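Local coordinates for major royal jelly protein 1 (PDB 5YYL), which is the most abundant protein of honeybee royal jelly, probably nourishes larvae and binds sterols such as 24-methylenecholesterol, at residues 38-43 with 102-107; 61-66 with 82-87; 65-70 with 123-128; 75-80 with 90-95. All coordinates share one frame; numbering follows the deposited sequence.

Interaction 1: 38-43 with 102-107; sequences KFFDYD and PLLQPY
The carbonyl O of Leu104 takes the backbone N-H of Asp43, with 2.7 Å from Asp43 N to Leu104 O, and the CA-H of Tyr42 lies against the same oxygen. In return Leu104 N gives its hydrogen to Asp41 O at 2.8 Å, nearly straight at 170°. Tyr42 is thus bracketed by two bonds from its neighbours to one residue, a single beta bridge. Phe40 and Tyr42 both lean on the Leu104 side chain. Leu104 CD1 sits 3.6 Å from Phe40 CD1, and its other methyl, CD2, lies at the edge of that ring, in its plane. The Tyr42 ring meets the stem instead, with CD1 3.8 Å from Leu104 CB, and its hydroxyl reaches beyond this contact, to Asn64. Asp41 turns its carboxylate back on its own segment: with CG anti to N (chi1 -167°), OD1 accepts Tyr42 N at 2.6 Å, from the anti side and 33° out of the carboxylate plane. Its CB packs on Leu103 CD1 at 4.0 Å. The arrangement is that of a loop laid along the side of strand 102-106 turned away from strand 90-94, the outermost strand of this beta-propeller blade.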
# COMPACT_ATOMS: atom_id res chain seq x y z
N LYS A 38 -10.29 38.49 -9.35
CA LYS A 38 -10.36 39.93 -9.54
C LYS A 38 -11.44 40.19 -10.58
O LYS A 38 -12.21 41.14 -10.45
CB LYS A 38 -9.02 40.48 -9.99
CG LYS A 38 -7.91 40.23 -8.99
CD LYS A 38 -6.62 40.97 -9.34
CE LYS A 38 -5.71 41.13 -8.12
NZ LYS A 38 -4.79 42.31 -8.22
N PHE A 39 -11.50 39.34 -11.59
CA PHE A 39 -12.54 39.38 -12.60
C PHE A 39 -12.57 38.06 -13.34
O PHE A 39 -11.57 37.34 -13.38
CB PHE A 39 -12.31 40.52 -13.60
CG PHE A 39 -10.95 40.48 -14.24
CD1 PHE A 39 -10.70 39.67 -15.35
CD2 PHE A 39 -9.90 41.25 -13.73
CE1 PHE A 39 -9.45 39.61 -15.92
CE2 PHE A 39 -8.65 41.21 -14.31
CZ PHE A 39 -8.42 40.39 -15.41
N PHE A 40 -13.70 37.77 -13.95
CA PHE A 40 -13.85 36.51 -14.64
C PHE A 40 -13.32 36.61 -16.05
O PHE A 40 -13.33 37.67 -16.66
CB PHE A 40 -15.31 36.04 -14.63
CG PHE A 40 -15.74 35.54 -13.29
CD1 PHE A 40 -15.58 34.19 -12.97
CD2 PHE A 40 -16.24 36.42 -12.33
CE1 PHE A 40 -15.96 33.72 -11.73
CE2 PHE A 40 -16.62 35.95 -11.09
CZ PHE A 40 -16.48 34.61 -10.79
N ASP A 41 -12.83 35.47 -16.53
CA ASP A 41 -12.28 35.31 -17.86
C ASP A 41 -12.54 33.86 -18.24
O ASP A 41 -12.81 33.04 -17.36
CB ASP A 41 -10.78 35.62 -17.85
CG ASP A 41 -10.19 35.79 -19.25
OD1 ASP A 41 -10.90 35.53 -20.25
OD2 ASP A 41 -9.00 36.17 -19.33
N TYR A 42 -12.48 33.55 -19.53
CA TYR A 42 -12.86 32.23 -20.03
C TYR A 42 -11.74 31.54 -20.83
O TYR A 42 -10.80 32.18 -21.29
CB TYR A 42 -14.13 32.35 -20.87
CG TYR A 42 -15.31 32.95 -20.13
CD1 TYR A 42 -16.42 32.17 -19.78
CD2 TYR A 42 -15.33 34.30 -19.77
CE1 TYR A 42 -17.49 32.73 -19.10
CE2 TYR A 42 -16.39 34.85 -19.09
CZ TYR A 42 -17.47 34.07 -18.75
OH TYR A 42 -18.51 34.65 -18.08
N ASP A 43 -11.86 30.22 -20.97
CA ASP A 43 -11.03 29.41 -21.86
C ASP A 43 -11.71 29.37 -23.23
O ASP A 43 -12.48 28.45 -23.58
CB ASP A 43 -10.82 27.99 -21.28
CG ASP A 43 -9.86 27.12 -22.11
OD1 ASP A 43 -10.21 26.74 -23.24
OD2 ASP A 43 -8.77 26.74 -21.60
N PRO A 102 -8.93 31.90 -11.83
CA PRO A 102 -9.23 30.72 -12.65
C PRO A 102 -10.13 31.04 -13.83
O PRO A 102 -11.15 31.70 -13.66
CB PRO A 102 -9.93 29.79 -11.67
CG PRO A 102 -9.38 30.17 -10.35
CD PRO A 102 -9.19 31.65 -10.40
N LEU A 103 -9.75 30.59 -15.02
CA LEU A 103 -10.59 30.80 -16.19
C LEU A 103 -11.78 29.88 -16.09
O LEU A 103 -11.68 28.79 -15.54
CB LEU A 103 -9.83 30.54 -17.50
CG LEU A 103 -9.17 31.75 -18.19
CD1 LEU A 103 -8.26 32.56 -17.26
CD2 LEU A 103 -8.42 31.21 -19.41
N LEU A 104 -12.90 30.33 -16.64
CA LEU A 104 -14.09 29.52 -16.75
C LEU A 104 -14.14 28.86 -18.09
O LEU A 104 -13.47 29.28 -19.00
CB LEU A 104 -15.35 30.37 -16.58
CG LEU A 104 -15.46 31.21 -15.31
CD1 LEU A 104 -16.90 31.67 -15.18
CD2 LEU A 104 -15.01 30.44 -14.08
N GLN A 105 -14.99 27.87 -18.21
CA GLN A 105 -15.10 27.04 -19.39
C GLN A 105 -16.57 26.66 -19.46
O GLN A 105 -17.09 26.07 -18.51
CB GLN A 105 -14.20 25.82 -19.23
CG GLN A 105 -14.46 24.66 -20.18
CD GLN A 105 -14.15 23.32 -19.53
OE1 GLN A 105 -13.11 23.17 -18.88
NE2 GLN A 105 -15.05 22.35 -19.69
N PRO A 106 -17.26 26.98 -20.57
CA PRO A 106 -18.70 26.71 -20.68
C PRO A 106 -19.09 25.25 -20.53
O PRO A 106 -18.40 24.38 -21.05
CB PRO A 106 -19.02 27.17 -22.11
CG PRO A 106 -18.04 28.26 -22.35
CD PRO A 106 -16.77 27.81 -21.69
N TYR A 107 -20.20 24.99 -19.85
CA TYR A 107 -20.71 23.63 -19.67
C TYR A 107 -22.06 23.51 -20.42
O TYR A 107 -22.87 24.43 -20.33
CB TYR A 107 -20.89 23.32 -18.17
CG TYR A 107 -21.33 21.90 -17.85
CD1 TYR A 107 -20.40 20.91 -17.66
CD2 TYR A 107 -22.68 21.57 -17.70
CE1 TYR A 107 -20.77 19.60 -17.34
CE2 TYR A 107 -23.08 20.27 -17.41
CZ TYR A 107 -22.12 19.30 -17.22
OH TYR A 107 -22.47 18.01 -16.92

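Interaction 2: 61-66 with 82-87; sequences YKNNYP and RYNGVP. With NAG (2-acetamido-2-deoxy-beta-D-glucopyranose), chain E.
Asn63 and Asn64 make this a loop-to-loop contact at one end of a propeller blade: the chain leading into strand 65-72 lies against the 82-87 turn that joins strands 75-81 and 90-94. Two side-chain amides do the polar work, each giving an N-H to a backbone carbonyl of the turn. Asn63 ND2 reaches Asn84 O at 2.5 Å, with that oxygen only 12° out of the Asn63 amide plane. Asn64 ND2 bonds Gly85 O at 2.9 Å, more bent about the hydrogen. The opposite atom of that amide, Asn64 OD1, is taken by the hydroxyl of Tyr42, so both ends of the group are used and its rotation is fixed. Gly85 turns the chain with a positive phi (96°) where its carbonyl meets Asn64. Val86 lies beside the Asn64 amide, both its methyls 3.7 Å from Asn64 OD1. Farther out, Tyr65 and Tyr83 form a T-shaped stack: the CD2-CE2 edge of Tyr65 is directed at the face of Tyr83, centroids 5.5 Å apart and planes at 81°. Asn84 lies next to the N-acetylglucosamine of the glycan on Asn144. Within the turn, Arg82 NH1 closes the bend by bonding Val86 O at 2.7 Å. The 82-87 turn lies outside the strands, and both asparagine bonds end on its main-chain oxygens, so the grip reads its backbone, with neutral amides supplying N-H donors to Asn84 O and Gly85 O.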
# COMPACT_ATOMS: atom_id res chain seq x y z
N TYR A 61 -14.94 41.99 -19.65
CA TYR A 61 -14.65 41.52 -18.29
C TYR A 61 -15.37 42.32 -17.20
O TYR A 61 -15.65 41.79 -16.12
CB TYR A 61 -13.13 41.51 -18.05
CG TYR A 61 -12.49 42.86 -17.75
CD1 TYR A 61 -12.28 43.27 -16.43
CD2 TYR A 61 -12.05 43.70 -18.77
CE1 TYR A 61 -11.67 44.48 -16.13
CE2 TYR A 61 -11.44 44.93 -18.49
CZ TYR A 61 -11.25 45.32 -17.16
OH TYR A 61 -10.65 46.54 -16.86
N LYS A 62 -15.67 43.59 -17.48
CA LYS A 62 -16.34 44.46 -16.51
C LYS A 62 -17.82 44.12 -16.27
O LYS A 62 -18.41 44.63 -15.32
CB LYS A 62 -16.21 45.94 -16.92
CG LYS A 62 -14.81 46.52 -16.78
CD LYS A 62 -14.75 48.03 -17.06
CE LYS A 62 -14.25 48.35 -18.47
NZ LYS A 62 -15.05 47.70 -19.55
N ASN A 63 -18.42 43.28 -17.11
CA ASN A 63 -19.84 42.93 -17.00
C ASN A 63 -20.10 41.48 -16.60
O ASN A 63 -21.20 40.96 -16.84
CB ASN A 63 -20.55 43.21 -18.34
CG ASN A 63 -20.33 44.62 -18.85
OD1 ASN A 63 -19.98 45.55 -18.10
ND2 ASN A 63 -20.53 44.79 -20.15
N ASN A 64 -19.12 40.81 -15.99
CA ASN A 64 -19.29 39.41 -15.60
C ASN A 64 -19.49 39.31 -14.10
O ASN A 64 -18.59 39.63 -13.32
CB ASN A 64 -18.12 38.56 -16.08
CG ASN A 64 -18.20 38.27 -17.57
OD1 ASN A 64 -18.51 37.16 -17.98
ND2 ASN A 64 -17.96 39.30 -18.37
N TYR A 65 -20.69 38.90 -13.71
CA TYR A 65 -21.11 38.86 -12.32
C TYR A 65 -21.67 37.47 -12.03
O TYR A 65 -22.54 36.97 -12.78
CB TYR A 65 -22.19 39.90 -12.02
CG TYR A 65 -21.87 41.29 -12.53
CD1 TYR A 65 -20.85 42.06 -11.95
CD2 TYR A 65 -22.58 41.85 -13.61
CE1 TYR A 65 -20.56 43.33 -12.42
CE2 TYR A 65 -22.29 43.12 -14.09
CZ TYR A 65 -21.28 43.86 -13.49
OH TYR A 65 -20.99 45.12 -13.97
N PRO A 66 -21.17 36.82 -10.97
CA PRO A 66 -21.60 35.45 -10.71
C PRO A 66 -22.92 35.40 -9.95
O PRO A 66 -23.14 36.19 -9.05
CB PRO A 66 -20.45 34.88 -9.88
CG PRO A 66 -19.90 36.07 -9.15
CD PRO A 66 -20.21 37.30 -9.96
N ARG A 82 -26.27 37.08 -17.36
CA ARG A 82 -26.06 37.39 -18.78
C ARG A 82 -26.30 38.86 -19.07
O ARG A 82 -27.38 39.25 -19.50
CB ARG A 82 -26.94 36.52 -19.68
CG ARG A 82 -26.68 36.71 -21.16
CD ARG A 82 -25.40 36.00 -21.63
NE ARG A 82 -25.69 34.59 -21.85
CZ ARG A 82 -24.98 33.75 -22.58
NH1 ARG A 82 -23.85 34.14 -23.20
NH2 ARG A 82 -25.39 32.48 -22.69
N TYR A 83 -25.29 39.66 -18.82
CA TYR A 83 -25.25 41.02 -19.31
C TYR A 83 -24.64 41.04 -20.73
O TYR A 83 -24.36 39.98 -21.31
CB TYR A 83 -24.50 41.94 -18.34
CG TYR A 83 -25.33 42.36 -17.15
CD1 TYR A 83 -25.63 43.70 -16.93
CD2 TYR A 83 -25.82 41.42 -16.23
CE1 TYR A 83 -26.39 44.10 -15.84
CE2 TYR A 83 -26.58 41.82 -15.14
CZ TYR A 83 -26.86 43.16 -14.95
OH TYR A 83 -27.61 43.59 -13.88
N ASN A 84 -24.52 42.24 -21.30
CA ASN A 84 -23.75 42.46 -22.53
C ASN A 84 -22.27 42.24 -22.20
O ASN A 84 -21.72 42.88 -21.29
CB ASN A 84 -24.00 43.86 -23.12
CG ASN A 84 -23.86 44.98 -22.08
OD1 ASN A 84 -24.70 45.11 -21.17
ND2 ASN A 84 -22.81 45.80 -22.22
N GLY A 85 -21.64 41.31 -22.93
CA GLY A 85 -20.23 40.97 -22.74
C GLY A 85 -19.97 39.77 -21.83
O GLY A 85 -18.97 39.72 -21.10
N VAL A 86 -20.88 38.79 -21.89
CA VAL A 86 -20.81 37.59 -21.08
C VAL A 86 -20.94 36.40 -22.02
O VAL A 86 -22.06 36.03 -22.38
CB VAL A 86 -21.90 37.58 -19.99
CG1 VAL A 86 -21.91 36.25 -19.25
CG2 VAL A 86 -21.67 38.73 -19.02
N PRO A 87 -19.80 35.81 -22.42
CA PRO A 87 -19.78 34.76 -23.45
C PRO A 87 -20.61 33.54 -23.12
O PRO A 87 -21.38 33.08 -23.98
CB PRO A 87 -18.30 34.38 -23.55
CG PRO A 87 -17.65 34.93 -22.34
CD PRO A 87 -18.44 36.13 -21.95
C1 NAG E . -27.97 45.92 -21.71
C2 NAG E . -28.96 46.14 -22.87
C3 NAG E . -28.23 46.77 -24.07
C4 NAG E . -27.46 48.04 -23.71
C5 NAG E . -26.58 47.74 -22.48
C6 NAG E . -25.85 48.93 -21.87
C7 NAG E . -30.92 44.84 -23.65
C8 NAG E . -31.42 43.51 -24.15
N2 NAG E . -29.61 44.92 -23.34
O3 NAG E . -29.17 47.09 -25.11
O4 NAG E . -26.70 48.39 -24.89
O5 NAG E . -27.38 47.19 -21.43
O6 NAG E . -26.77 49.98 -21.57
O7 NAG E . -31.70 45.77 -23.54

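Interaction 3: 65-70 with 123-128; sequences YPSDID and SASKLA
Ser67 and Asp68 point across at 125-127 where the innermost strands of two successive beta-propeller blades, 65-72 and 124-129, run side by side. The short segments are nearly parallel, 12° apart with axes 5.6 Å from each other, yet they are not paired as a sheet; side chains bond to backbone instead. The clearest hydrogen bond is Leu127 N to Asp68 OD2, 2.6 Å and 159° at the hydrogen, using the anti lone pair of the carboxylate. Asp68 has CG anti to its N (chi1 -158°), which carries the carboxylate across the gap. Ser67 OG donates to Ser125 O, modelled at 2.4 Å, so short that its exact length is doubtful. Lys126 returns a bond the other way: its chain bends at chi2 and folds past Asp68, bringing NZ 3.2 Å from Ser67 O, well above that carbonyl plane. Charge gathers here too. Lys358 makes a salt bridge with Asp70 and bonds the backbone of both strands, at Ile69 O and Leu127 O, while Lys360 takes the other oxygen of Asp70; these two lysines probably favour the ionised form of the buried Asp70 carboxylate. Apolar contact between the two strands is slight; the Leu127 side chain also packs on strand 75-81. Within the Lys126 side chain, the CG methylene comes closest to the Asp68 carboxylate, 3.4 Å from Asp68 OD2.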
# COMPACT_ATOMS: atom_id res chain seq x y z
N TYR A 65 -20.69 38.90 -13.71
CA TYR A 65 -21.11 38.86 -12.32
C TYR A 65 -21.67 37.47 -12.03
O TYR A 65 -22.54 36.97 -12.78
CB TYR A 65 -22.19 39.90 -12.02
CG TYR A 65 -21.87 41.29 -12.53
CD1 TYR A 65 -20.85 42.06 -11.95
CD2 TYR A 65 -22.58 41.85 -13.61
CE1 TYR A 65 -20.56 43.33 -12.42
CE2 TYR A 65 -22.29 43.12 -14.09
CZ TYR A 65 -21.28 43.86 -13.49
OH TYR A 65 -20.99 45.12 -13.97
N PRO A 66 -21.17 36.82 -10.97
CA PRO A 66 -21.60 35.45 -10.71
C PRO A 66 -22.92 35.40 -9.95
O PRO A 66 -23.14 36.19 -9.05
CB PRO A 66 -20.45 34.88 -9.88
CG PRO A 66 -19.90 36.07 -9.15
CD PRO A 66 -20.21 37.30 -9.96
N SER A 67 -23.78 34.48 -10.34
CA SER A 67 -25.08 34.31 -9.74
C SER A 67 -25.09 33.14 -8.76
O SER A 67 -25.56 33.28 -7.63
CB SER A 67 -26.13 34.10 -10.84
OG SER A 67 -27.42 33.94 -10.28
N ASP A 68 -24.60 31.98 -9.19
CA ASP A 68 -24.63 30.76 -8.39
C ASP A 68 -23.36 29.93 -8.56
O ASP A 68 -22.63 30.09 -9.53
CB ASP A 68 -25.87 29.92 -8.78
CG ASP A 68 -26.33 28.93 -7.68
OD1 ASP A 68 -25.78 28.93 -6.57
OD2 ASP A 68 -27.27 28.14 -7.92
N ILE A 69 -23.09 29.07 -7.57
CA ILE A 69 -22.03 28.07 -7.65
C ILE A 69 -22.63 26.74 -7.29
O ILE A 69 -23.68 26.67 -6.64
CB ILE A 69 -20.84 28.36 -6.70
CG1 ILE A 69 -21.28 28.44 -5.23
CG2 ILE A 69 -20.17 29.67 -7.10
CD1 ILE A 69 -20.15 28.59 -4.23
N ASP A 70 -21.97 25.67 -7.72
CA ASP A 70 -22.25 24.34 -7.20
C ASP A 70 -21.02 23.46 -7.43
O ASP A 70 -19.98 23.95 -7.87
CB ASP A 70 -23.54 23.77 -7.80
CG ASP A 70 -24.27 22.83 -6.84
OD1 ASP A 70 -23.60 21.88 -6.32
OD2 ASP A 70 -25.51 23.01 -6.64
N SER A 123 -29.54 32.85 -19.36
CA SER A 123 -28.97 33.26 -18.07
C SER A 123 -29.27 32.24 -16.96
O SER A 123 -30.34 32.28 -16.34
CB SER A 123 -29.50 34.64 -17.67
OG SER A 123 -28.83 35.10 -16.52
N ALA A 124 -28.31 31.33 -16.74
CA ALA A 124 -28.37 30.35 -15.65
C ALA A 124 -28.35 31.09 -14.31
O ALA A 124 -27.30 31.45 -13.78
CB ALA A 124 -27.20 29.37 -15.74
N SER A 125 -29.54 31.34 -13.79
CA SER A 125 -29.72 32.11 -12.57
C SER A 125 -29.29 31.30 -11.35
O SER A 125 -28.58 31.81 -10.49
CB SER A 125 -31.19 32.52 -12.46
OG SER A 125 -31.39 33.41 -11.39
N LYS A 126 -29.68 30.02 -11.31
CA LYS A 126 -29.45 29.15 -10.16
C LYS A 126 -29.27 27.69 -10.58
O LYS A 126 -29.76 27.29 -11.63
CB LYS A 126 -30.63 29.25 -9.19
CG LYS A 126 -30.30 29.78 -7.81
CD LYS A 126 -29.95 31.26 -7.82
CE LYS A 126 -29.24 31.67 -6.52
NZ LYS A 126 -28.55 32.98 -6.67
N LEU A 127 -28.58 26.92 -9.75
CA LEU A 127 -28.29 25.51 -9.99
C LEU A 127 -28.68 24.65 -8.80
O LEU A 127 -28.85 25.14 -7.69
CB LEU A 127 -26.81 25.30 -10.28
CG LEU A 127 -26.17 26.12 -11.40
CD1 LEU A 127 -24.66 25.89 -11.42
CD2 LEU A 127 -26.78 25.80 -12.77
N ALA A 128 -28.83 23.37 -9.06
CA ALA A 128 -29.17 22.39 -8.03
C ALA A 128 -28.76 21.01 -8.50
O ALA A 128 -28.99 20.66 -9.66
CB ALA A 128 -30.64 22.42 -7.74

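Interaction 4: 75-80 with 90-95; sequences KIFVTM and LNVISK
A beta hairpin brings Phe77, Val78 and Thr79 opposite Val92, Asn91 and Leu90, as the two middle strands of a four-stranded propeller blade. The strands are antiparallel but strongly twisted, their directions 135° apart. Phe77 with Val92 and Thr79 with Leu90 are non-hydrogen-bonded pairs, and Val78 with Asn91 is the hydrogen-bonded pair between them. Val78 N gives a sound bond to Asn91 O at 3.0 Å, whereas the return bond from Asn91 N to Val78 O is weak. Ile93 N reaches Ile76 O, also at 3.0 Å, and continues the ladder. Asn91 adds its own amide: with CG anti to the carbonyl carbon (chi1 -41°), ND2 lies 3.3 Å from Val78 O in a second weak bond, while OD1 is held by the hydroxyl of Ser88. On the face of Phe77, Thr79, Leu90 and Val92, the Phe77 ring and Val92 lie side by side, and Val92 CG1 is 3.3 Å from Phe77 CE1. Thr79 CG2 meets Leu90 CD1 obliquely at 4.1 Å. Leu127 of the next blade packs on this face, and Tyr107 meets the Phe77 ring edge-to-face. Toward the open end of the hairpin, Ile76 and Ile93 run alongside each other, Ile76 CG2 to Ile93 CD1 3.5 Å, and Ile93 CG1 also touches Val78 CG2 at 3.8 Å. Backbone bonding is therefore firm from 76 to 78 and weaker around Val78 O, where the Asn91 amide shares the acceptor; apolar groups cover the Phe77 face, while that amide lies on the other.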
# COMPACT_ATOMS: atom_id res chain seq x y z
N LYS A 75 -15.75 19.02 -10.76
CA LYS A 75 -16.33 20.22 -11.34
C LYS A 75 -16.82 21.17 -10.25
O LYS A 75 -17.44 20.74 -9.28
CB LYS A 75 -17.49 19.84 -12.27
CG LYS A 75 -17.10 18.88 -13.38
CD LYS A 75 -18.31 18.30 -14.11
CE LYS A 75 -17.95 17.06 -14.93
NZ LYS A 75 -16.80 17.28 -15.87
N ILE A 76 -16.49 22.45 -10.39
CA ILE A 76 -17.07 23.53 -9.62
C ILE A 76 -17.83 24.38 -10.64
O ILE A 76 -17.20 24.99 -11.50
CB ILE A 76 -15.98 24.42 -8.96
CG1 ILE A 76 -15.17 23.66 -7.91
CG2 ILE A 76 -16.60 25.67 -8.33
CD1 ILE A 76 -15.90 23.31 -6.63
N PHE A 77 -19.16 24.43 -10.54
CA PHE A 77 -19.97 25.25 -11.46
C PHE A 77 -19.97 26.70 -11.03
O PHE A 77 -19.92 26.99 -9.85
CB PHE A 77 -21.38 24.69 -11.59
CG PHE A 77 -21.41 23.34 -12.23
CD1 PHE A 77 -21.35 23.20 -13.63
CD2 PHE A 77 -21.44 22.18 -11.46
CE1 PHE A 77 -21.35 21.95 -14.23
CE2 PHE A 77 -21.46 20.92 -12.06
CZ PHE A 77 -21.42 20.81 -13.45
N VAL A 78 -19.97 27.61 -11.98
CA VAL A 78 -20.08 29.05 -11.71
C VAL A 78 -21.00 29.62 -12.77
O VAL A 78 -20.70 29.50 -13.95
CB VAL A 78 -18.72 29.75 -11.79
CG1 VAL A 78 -18.88 31.25 -11.55
CG2 VAL A 78 -17.74 29.15 -10.78
N THR A 79 -22.13 30.20 -12.36
CA THR A 79 -23.09 30.76 -13.32
C THR A 79 -22.96 32.26 -13.37
O THR A 79 -22.76 32.90 -12.34
CB THR A 79 -24.55 30.40 -13.04
OG1 THR A 79 -25.04 31.15 -11.92
CG2 THR A 79 -24.72 28.94 -12.80
N MET A 80 -23.07 32.81 -14.57
CA MET A 80 -22.89 34.23 -14.78
C MET A 80 -24.20 34.87 -15.25
O MET A 80 -24.91 34.33 -16.14
CB MET A 80 -21.77 34.48 -15.78
CG MET A 80 -20.95 35.72 -15.46
SD MET A 80 -19.79 35.61 -14.07
CE MET A 80 -19.23 33.91 -14.20
N LEU A 90 -23.64 29.30 -18.13
CA LEU A 90 -23.36 28.09 -17.37
C LEU A 90 -21.91 27.64 -17.61
O LEU A 90 -21.56 27.23 -18.71
CB LEU A 90 -24.34 26.98 -17.78
CG LEU A 90 -24.23 25.66 -17.02
CD1 LEU A 90 -24.34 25.87 -15.51
CD2 LEU A 90 -25.31 24.71 -17.50
N ASN A 91 -21.09 27.71 -16.56
CA ASN A 91 -19.65 27.37 -16.65
C ASN A 91 -19.15 26.43 -15.56
O ASN A 91 -19.83 26.20 -14.57
CB ASN A 91 -18.80 28.64 -16.58
CG ASN A 91 -19.39 29.77 -17.38
OD1 ASN A 91 -19.64 29.61 -18.57
ND2 ASN A 91 -19.66 30.90 -16.73
N VAL A 92 -17.94 25.88 -15.78
CA VAL A 92 -17.15 25.22 -14.74
C VAL A 92 -15.80 25.89 -14.66
O VAL A 92 -15.40 26.56 -15.60
CB VAL A 92 -16.96 23.70 -14.95
CG1 VAL A 92 -18.29 22.99 -14.88
CG2 VAL A 92 -16.28 23.39 -16.26
N ILE A 93 -15.11 25.71 -13.54
CA ILE A 93 -13.77 26.24 -13.38
C ILE A 93 -12.85 25.27 -14.07
O ILE A 93 -13.00 24.06 -13.93
CB ILE A 93 -13.36 26.44 -11.91
CG1 ILE A 93 -14.42 27.28 -11.18
CG2 ILE A 93 -12.00 27.13 -11.82
CD1 ILE A 93 -14.07 27.62 -9.74
N SER A 94 -11.91 25.81 -14.85
CA SER A 94 -10.97 25.02 -15.64
C SER A 94 -9.63 24.92 -14.94
O SER A 94 -9.36 25.58 -13.92
CB SER A 94 -10.75 25.69 -17.00
OG SER A 94 -9.93 26.86 -16.86
N LYS A 95 -8.75 24.10 -15.53
CA LYS A 95 -7.38 23.94 -15.05
C LYS A 95 -6.54 25.22 -15.29
O LYS A 95 -5.65 25.53 -14.51
CB LYS A 95 -6.74 22.70 -15.68

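All four contacts involve the first four-stranded blade of the propeller, strands 65-72, 75-81, 90-94 and 102-106 in chain order. Interaction 4 is its middle. Interaction 1 lies on the outer edge strand, its centre about 7 Å from that of interaction 4. Interaction 3, nearest the centre of the chain, joins the inner strand to the next blade; the centres of interactions 3 and 4 are about 10 Å apart. Interaction 2 closes one end and sits about 11 Å from interaction 1, to which Tyr42, Phe39 and Phe40 connect it. Along the chain, interactions 2 and 4 are nested in the loop closed by interaction 1, while 1 and 3 interleave. Together they tie the blade from periphery to hub.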